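Local structure of DNA repair protein RecN (Deinococcus radiodurans, 4ABY) at residues A[82-88]-A[117-121]; A[47-52]-A[92-97]. The protein binds ATP and, as an SMC-like ATPase, may take part in the recombinational repair of DNA double-strand breaks, its head domain being the part crystallised here. All blocks are in the same frame, centred on the assembly; numbering follows the deposited sequence.

Contact 1 (A[82-88]-A[117-121]); sequences LLLGGRA and ASRRL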
ATOM      1  N   LEU A  82      -1.133   2.931 -13.028  1.00 19.65           N
ATOM      2  CA  LEU A  82      -0.342   3.378 -14.164  1.00 18.43           C
ATOM      3  C   LEU A  82       0.649   4.460 -13.754  1.00 20.74           C
ATOM      4  O   LEU A  82       1.780   4.481 -14.231  1.00 23.82           O
ATOM      5  CB  LEU A  82      -1.253   3.896 -15.269  1.00 17.74           C
ATOM      6  CG  LEU A  82      -2.218   2.890 -15.890  1.00 16.71           C
ATOM      7  CD1 LEU A  82      -3.164   3.609 -16.830  1.00 20.19           C
ATOM      8  CD2 LEU A  82      -1.465   1.798 -16.622  1.00 18.97           C
ATOM      9  N   LEU A  83       0.225   5.361 -12.874  1.00 19.92           N
ATOM     10  CA  LEU A  83       1.106   6.412 -12.382  1.00 17.15           C
ATOM     11  C   LEU A  83       2.244   5.826 -11.559  1.00 20.32           C
ATOM     12  O   LEU A  83       3.321   6.407 -11.485  1.00 24.75           O
ATOM     13  CB  LEU A  83       0.331   7.420 -11.540  1.00 17.10           C
ATOM     14  CG  LEU A  83      -0.743   8.223 -12.262  1.00 20.96           C
ATOM     15  CD1 LEU A  83      -1.291   9.290 -11.341  1.00 21.85           C
ATOM     16  CD2 LEU A  83      -0.171   8.850 -13.516  1.00 20.68           C
ATOM     17  N   LEU A  84       1.999   4.679 -10.936  1.00 20.61           N
ATOM     18  CA  LEU A  84       3.014   4.025 -10.121  1.00 21.82           C
ATOM     19  C   LEU A  84       4.101   3.401 -10.984  1.00 25.52           C
ATOM     20  O   LEU A  84       5.137   2.961 -10.479  1.00 29.00           O
ATOM     21  CB  LEU A  84       2.384   2.953  -9.236  1.00 22.19           C
ATOM     22  CG  LEU A  84       2.248   3.268  -7.749  1.00 24.59           C
ATOM     23  CD1 LEU A  84       2.019   1.982  -6.982  1.00 25.10           C
ATOM     24  CD2 LEU A  84       3.493   3.958  -7.242  1.00 29.40           C
ATOM     25  N   GLY A  85       3.865   3.363 -12.288  1.00 24.01           N
ATOM     26  CA  GLY A  85       4.813   2.761 -13.201  1.00 24.28           C
ATOM     27  C   GLY A  85       4.492   1.297 -13.366  1.00 24.12           C
ATOM     28  O   GLY A  85       5.371   0.482 -13.654  1.00 26.95           O
ATOM     29  N   GLY A  86       3.220   0.965 -13.178  1.00 19.89           N
ATOM     30  CA  GLY A  86       2.761  -0.401 -13.334  1.00 30.19           C
ATOM     31  C   GLY A  86       2.811  -0.922 -14.762  1.00 35.13           C
ATOM     32  O   GLY A  86       3.259  -0.236 -15.682  1.00 32.71           O
ATOM     33  N   ARG A  87       2.349  -2.155 -14.938  1.00 37.52           N
ATOM     34  CA  ARG A  87       2.292  -2.789 -16.245  1.00 32.75           C
ATOM     35  C   ARG A  87       1.608  -1.881 -17.247  1.00 32.36           C
ATOM     36  O   ARG A  87       0.793  -1.042 -16.875  1.00 35.31           O
ATOM     37  CB  ARG A  87       1.520  -4.100 -16.133  1.00 41.85           C
ATOM     38  CG  ARG A  87       1.282  -4.817 -17.445  1.00 48.71           C
ATOM     39  CD  ARG A  87       0.657  -6.172 -17.185  1.00 52.50           C
ATOM     40  NE  ARG A  87       1.412  -6.909 -16.176  1.00 58.00           N
ATOM     41  CZ  ARG A  87       1.068  -6.993 -14.896  1.00 61.33           C
ATOM     42  NH1 ARG A  87      -0.035  -6.392 -14.460  1.00 52.21           N
ATOM     43  NH2 ARG A  87       1.823  -7.682 -14.051  1.00 59.09           N
ATOM     44  N   ALA A  88       1.948  -2.043 -18.521  1.00 32.28           N
ATOM     45  CA  ALA A  88       1.284  -1.295 -19.580  1.00 32.05           C
ATOM     46  C   ALA A  88       0.103  -2.100 -20.098  1.00 37.41           C
ATOM     47  O   ALA A  88       0.140  -2.635 -21.209  1.00 41.56           O
ATOM     48  CB  ALA A  88       2.249  -0.984 -20.701  1.00 37.82           C
ATOM     49  N   ALA A 117       2.439  13.870 -12.662  1.00 26.01           N
ATOM     50  CA  ALA A 117       2.959  12.678 -13.311  1.00 22.12           C
ATOM     51  C   ALA A 117       1.883  12.200 -14.269  1.00 21.25           C
ATOM     52  O   ALA A 117       0.696  12.399 -14.020  1.00 22.88           O
ATOM     53  CB  ALA A 117       3.276  11.605 -12.285  1.00 20.77           C
ATOM     54  N   SER A 118       2.286  11.588 -15.373  1.00 20.28           N
ATOM     55  CA  SER A 118       1.304  11.086 -16.318  1.00 20.05           C
ATOM     56  C   SER A 118       1.746   9.786 -16.969  1.00 22.08           C
ATOM     57  O   SER A 118       2.937   9.479 -17.040  1.00 20.24           O
ATOM     58  CB  SER A 118       0.991  12.131 -17.388  1.00 17.67           C
ATOM     59  OG  SER A 118       1.895  12.038 -18.471  1.00 18.29           O
ATOM     60  N   ARG A 119       0.762   9.027 -17.437  1.00 20.22           N
ATOM     61  CA  ARG A 119       1.005   7.780 -18.135  1.00 19.74           C
ATOM     62  C   ARG A 119       0.043   7.712 -19.312  1.00 21.35           C
ATOM     63  O   ARG A 119      -1.166   7.804 -19.129  1.00 23.04           O
ATOM     64  CB  ARG A 119       0.780   6.603 -17.187  1.00 20.80           C
ATOM     65  CG  ARG A 119       1.089   5.237 -17.773  1.00 21.56           C
ATOM     66  CD  ARG A 119       2.565   5.072 -18.076  1.00 22.83           C
ATOM     67  NE  ARG A 119       2.897   3.674 -18.325  1.00 27.17           N
ATOM     68  CZ  ARG A 119       3.201   2.805 -17.367  1.00 27.76           C
ATOM     69  NH1 ARG A 119       3.222   3.195 -16.099  1.00 23.96           N
ATOM     70  NH2 ARG A 119       3.490   1.547 -17.673  1.00 30.64           N
ATOM     71  N   ARG A 120       0.586   7.581 -20.519  1.00 24.19           N
ATOM     72  CA  ARG A 120      -0.226   7.484 -21.729  1.00 25.32           C
ATOM     73  C   ARG A 120      -0.027   6.129 -22.381  1.00 31.45           C
ATOM     74  O   ARG A 120       1.099   5.722 -22.643  1.00 39.37           O
ATOM     75  CB  ARG A 120       0.156   8.579 -22.728  1.00 28.67           C
ATOM     76  CG  ARG A 120      -0.625   8.524 -24.031  1.00 31.56           C
ATOM     77  CD  ARG A 120      -0.155   9.586 -25.019  1.00 38.57           C
ATOM     78  NE  ARG A 120       1.136   9.247 -25.615  1.00 48.67           N
ATOM     79  CZ  ARG A 120       1.284   8.485 -26.698  1.00 57.02           C
ATOM     80  NH1 ARG A 120       0.219   7.981 -27.309  1.00 54.26           N
ATOM     81  NH2 ARG A 120       2.497   8.222 -27.171  1.00 51.17           N
ATOM     82  N   LEU A 121      -1.121   5.424 -22.636  1.00 31.35           N
ATOM     83  CA  LEU A 121      -1.042   4.157 -23.343  1.00 29.38           C
ATOM     84  C   LEU A 121      -1.651   4.300 -24.724  1.00 34.82           C
ATOM     85  O   LEU A 121      -2.735   4.852 -24.879  1.00 35.39           O
ATOM     86  CB  LEU A 121      -1.753   3.056 -22.568  1.00 31.23           C
ATOM     87  CG  LEU A 121      -1.054   2.609 -21.290  1.00 31.69           C
ATOM     88  CD1 LEU A 121      -1.797   1.430 -20.697  1.00 34.74           C
ATOM     89  CD2 LEU A 121       0.390   2.245 -21.578  1.00 33.42           C
TER
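Leu83 on the last turn of helix 69-83 comes within 5.9 Å of Arg119, measured CA to CA, where strand 116-122 runs against the helix end and the loop that follows it. Arg119 carries the contact. Its CG stands anti to the backbone N (chi1 -176°) and the chain bends at chi2 (66°), which brings CG beside Leu82 CB at 3.7 Å and swings the guanidinium toward the carbonyls of the turn. There its edge meets two backbone oxygens: NH2 gives the firmer bond, 2.7 Å to Gly86 O, arriving nearly along the C=O axis, while NH1 reaches Leu82 O with a weak, strongly bent bond (N-H...O 118°). Leu82 O also accepts the backbone N of Gly85, so one buried carbonyl gathers two donors.

Van der Waals packing flanks the arginine. Leu83 CD2 rests on the strand backbone near Ala117 O (3.7 Å) and Ser118 CA. The apolar contacts gather at Leu121: Leu121 CD1 meets Leu82 CD2 at 4.1 Å, and Leu121 CD2 touches Ala88 CB at 3.8 Å. Leu141 of helix 138-145 packs against Arg119, and Leu100 and Val102 of the neighbouring strand 99-105 continue the apolar layer against Leu82. Gly85, with positive phi, closes the helix in a Schellman motif. The helix that follows the Walker A P-loop of this ABC-type head domain thus lies on the antiparallel sheet, with an arginine from the sheet tying down its C-terminal end.

Contact 2 (A[47-52]-A[92-97]); sequences NLATIT and LIRSGE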
ATOM      1  N   ASN A  47     -10.304   8.258 -21.583  1.00 26.88           N
ATOM      2  CA  ASN A  47     -10.438   7.010 -22.321  1.00 22.53           C
ATOM      3  C   ASN A  47      -9.905   5.792 -21.585  1.00 25.04           C
ATOM      4  O   ASN A  47      -9.207   4.970 -22.169  1.00 27.69           O
ATOM      5  CB  ASN A  47      -9.777   7.127 -23.692  1.00 27.44           C
ATOM      6  CG  ASN A  47     -10.523   8.067 -24.615  1.00 35.87           C
ATOM      7  OD1 ASN A  47     -11.724   8.288 -24.455  1.00 35.67           O
ATOM      8  ND2 ASN A  47      -9.816   8.624 -25.592  1.00 39.54           N
ATOM      9  N   LEU A  48     -10.242   5.674 -20.306  1.00 24.95           N
ATOM     10  CA  LEU A  48      -9.897   4.484 -19.536  1.00 22.64           C
ATOM     11  C   LEU A  48     -11.158   3.702 -19.174  1.00 24.62           C
ATOM     12  O   LEU A  48     -11.996   4.176 -18.404  1.00 23.39           O
ATOM     13  CB  LEU A  48      -9.112   4.860 -18.276  1.00 21.39           C
ATOM     14  CG  LEU A  48      -8.446   3.739 -17.471  1.00 18.62           C
ATOM     15  CD1 LEU A  48      -7.383   4.315 -16.565  1.00 17.89           C
ATOM     16  CD2 LEU A  48      -9.456   2.939 -16.664  1.00 16.88           C
ATOM     17  N   ALA A  49     -11.290   2.507 -19.743  1.00 24.17           N
ATOM     18  CA  ALA A  49     -12.418   1.624 -19.454  1.00 20.95           C
ATOM     19  C   ALA A  49     -13.770   2.263 -19.747  1.00 22.76           C
ATOM     20  O   ALA A  49     -14.132   2.463 -20.905  1.00 28.61           O
ATOM     21  CB  ALA A  49     -12.362   1.147 -18.022  1.00 21.51           C
ATOM     22  N   THR A  50     -14.518   2.569 -18.692  1.00 21.64           N
ATOM     23  CA  THR A  50     -15.850   3.152 -18.832  1.00 23.20           C
ATOM     24  C   THR A  50     -15.809   4.668 -18.677  1.00 23.92           C
ATOM     25  O   THR A  50     -16.833   5.310 -18.447  1.00 21.43           O
ATOM     26  CB  THR A  50     -16.818   2.597 -17.775  1.00 20.24           C
ATOM     27  OG1 THR A  50     -16.376   2.990 -16.470  1.00 22.07           O
ATOM     28  CG2 THR A  50     -16.875   1.086 -17.852  1.00 17.99           C
ATOM     29  N   ILE A  51     -14.615   5.234 -18.805  1.00 23.97           N
ATOM     30  CA  ILE A  51     -14.411   6.651 -18.561  1.00 21.81           C
ATOM     31  C   ILE A  51     -13.924   7.359 -19.811  1.00 24.94           C
ATOM     32  O   ILE A  51     -12.805   7.136 -20.265  1.00 24.15           O
ATOM     33  CB  ILE A  51     -13.379   6.868 -17.452  1.00 22.10           C
ATOM     34  CG1 ILE A  51     -13.857   6.219 -16.154  1.00 26.30           C
ATOM     35  CG2 ILE A  51     -13.119   8.342 -17.244  1.00 20.84           C
ATOM     36  CD1 ILE A  51     -12.804   6.191 -15.073  1.00 26.41           C
ATOM     37  N   THR A  52     -14.775   8.212 -20.368  1.00 30.41           N
ATOM     38  CA  THR A  52     -14.398   9.025 -21.512  1.00 28.00           C
ATOM     39  C   THR A  52     -13.481  10.141 -21.036  1.00 26.85           C
ATOM     40  O   THR A  52     -12.323  10.223 -21.441  1.00 25.64           O
ATOM     41  CB  THR A  52     -15.635   9.628 -22.192  1.00 28.07           C
ATOM     42  OG1 THR A  52     -16.392  10.374 -21.228  1.00 28.22           O
ATOM     43  CG2 THR A  52     -16.510   8.524 -22.767  1.00 29.93           C
ATOM     44  N   LEU A  92      -6.870  -1.665 -20.451  1.00 24.30           N
ATOM     45  CA  LEU A  92      -7.386  -0.490 -19.766  1.00 24.19           C
ATOM     46  C   LEU A  92      -7.866   0.606 -20.717  1.00 26.43           C
ATOM     47  O   LEU A  92      -8.653   1.465 -20.318  1.00 29.00           O
ATOM     48  CB  LEU A  92      -6.326   0.073 -18.822  1.00 27.24           C
ATOM     49  CG  LEU A  92      -6.333  -0.458 -17.393  1.00 23.61           C
ATOM     50  CD1 LEU A  92      -6.829  -1.886 -17.363  1.00 24.10           C
ATOM     51  CD2 LEU A  92      -4.946  -0.336 -16.788  1.00 20.55           C
ATOM     52  N   ILE A  93      -7.393   0.584 -21.962  1.00 23.26           N
ATOM     53  CA  ILE A  93      -7.801   1.587 -22.944  1.00 27.25           C
ATOM     54  C   ILE A  93      -9.274   1.401 -23.313  1.00 29.50           C
ATOM     55  O   ILE A  93      -9.708   0.290 -23.615  1.00 29.76           O
ATOM     56  CB  ILE A  93      -6.939   1.535 -24.225  1.00 28.02           C
ATOM     57  CG1 ILE A  93      -5.450   1.477 -23.877  1.00 28.80           C
ATOM     58  CG2 ILE A  93      -7.228   2.734 -25.110  1.00 26.83           C
ATOM     59  CD1 ILE A  93      -4.546   1.451 -25.087  1.00 29.95           C
ATOM     60  N   ARG A  94     -10.035   2.492 -23.281  1.00 25.44           N
ATOM     61  CA  ARG A  94     -11.466   2.443 -23.560  1.00 26.45           C
ATOM     62  C   ARG A  94     -11.776   1.634 -24.816  1.00 30.59           C
ATOM     63  O   ARG A  94     -10.975   1.590 -25.746  1.00 33.06           O
ATOM     64  CB  ARG A  94     -12.039   3.857 -23.682  1.00 27.71           C
ATOM     65  CG  ARG A  94     -13.548   3.891 -23.773  1.00 27.27           C
ATOM     66  CD  ARG A  94     -14.077   5.303 -23.722  1.00 30.27           C
ATOM     67  NE  ARG A  94     -15.511   5.349 -23.986  1.00 28.25           N
ATOM     68  CZ  ARG A  94     -16.437   4.944 -23.126  1.00 26.47           C
ATOM     69  NH1 ARG A  94     -16.078   4.454 -21.949  1.00 28.32           N
ATOM     70  NH2 ARG A  94     -17.718   5.021 -23.444  1.00 28.54           N
ATOM     71  N   SER A  95     -12.943   0.999 -24.832  1.00 34.88           N
ATOM     72  CA  SER A  95     -13.318   0.057 -25.886  1.00 27.72           C
ATOM     73  C   SER A  95     -13.036   0.547 -27.304  1.00 36.32           C
ATOM     74  O   SER A  95     -12.273  -0.084 -28.041  1.00 47.97           O
ATOM     75  CB  SER A  95     -14.786  -0.334 -25.759  1.00 29.00           C
ATOM     76  OG  SER A  95     -15.163  -1.199 -26.815  1.00 33.72           O
ATOM     77  N   GLY A  96     -13.651   1.658 -27.696  1.00 27.45           N
ATOM     78  CA  GLY A  96     -13.484   2.152 -29.052  1.00 32.30           C
ATOM     79  C   GLY A  96     -12.554   3.344 -29.179  1.00 35.26           C
ATOM     80  O   GLY A  96     -12.791   4.240 -29.990  1.00 34.57           O
ATOM     81  N   GLU A  97     -11.491   3.365 -28.382  1.00 32.59           N
ATOM     82  CA  GLU A  97     -10.573   4.498 -28.394  1.00 37.18           C
ATOM     83  C   GLU A  97      -9.151   4.086 -28.758  1.00 40.52           C
ATOM     84  O   GLU A  97      -8.786   2.915 -28.659  1.00 36.68           O
ATOM     85  CB  GLU A  97     -10.595   5.240 -27.055  1.00 36.64           C
ATOM     86  CG  GLU A  97     -11.951   5.839 -26.689  1.00 36.63           C
ATOM     87  CD  GLU A  97     -12.359   6.997 -27.587  1.00 42.33           C
ATOM     88  OE1 GLU A  97     -11.466   7.736 -28.059  1.00 45.30           O
ATOM     89  OE2 GLU A  97     -13.578   7.174 -27.807  1.00 41.00           O
TER
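Leu48 and Ile93 form a single beta bridge between the type II' turn Leu48-Ile51, which links the antiparallel strands 42-48 and 51-57 as a beta hairpin, and the loop leading into strand 99-105. Two backbone bonds frame it and make this the tight part of the contact: Arg94 N to Asn47 O at 2.8 Å, and Ala49 N to Leu92 O at 2.9 Å. Leu92 O also receives the CA-H of Leu48. On the apolar flank, Leu48 CG lies 4.4 Å from Leu92 CB; Leu48 continues onto Ser74 and Ala79 of helix 69-83, so the hairpin borders the predicted ATP-binding P-loop.

Arg94 packs closely on Asn47 and Ala49 as it spans the turn. With CG anti to the backbone N (chi1 -172°) and the chain extended to NE, its methylenes run past Ala49 O, and NH1 reaches that oxygen in a weak bond of 3.0 Å. The Thr52 methyl sits over one guanidinium face, toward its rim, CG2 lying 3.5 Å from Arg94 NE, while Thr52 OG1 bonds to Glu373. With the side chain cut back to an alanine at Arg94, Ala49 O would probably lose its side-chain donor and a gap would open beside the Thr52 methyl. Buried Asn47 is packed by Glu97, whose chain bends at chi2. The amide and carboxylate stack with their planes 22° apart, Asn47 OD1 lies 3.3 Å from Glu97 CG, and Asn47 ND2 makes a weak hydrogen bond to Glu99 O.

The solvent side is looser. Exposed Ser95 barely touches the hairpin, and Thr50 is only thinly engaged: its carbonyl carbon approaches Arg94 NH1, while its OG1 hydrogen-bonds to Ser379 OG.

Both contacts bind the connection between helix 69-83 and strand 99-105 to the same antiparallel sheet, contact 1 at the start and contact 2 near the end of that connection. Contact 1 is the more buried, fixing a helix terminus against an inner strand; contact 2 is partly exposed and joins a hairpin turn to the loop 92-97 near the sheet margin. Arg119, coming from the strand into the buried helix end, bonds two carbonyls, whereas the side chain of Arg94, in the loop itself, makes one weak bond to Ala49 O and backbone pairing carries more of the load. Their apolar sides merge: Leu82 CD2 packs on Leu92 CD2 at 4.1 Å, and Leu82 CD1 approaches Leu48 CD1.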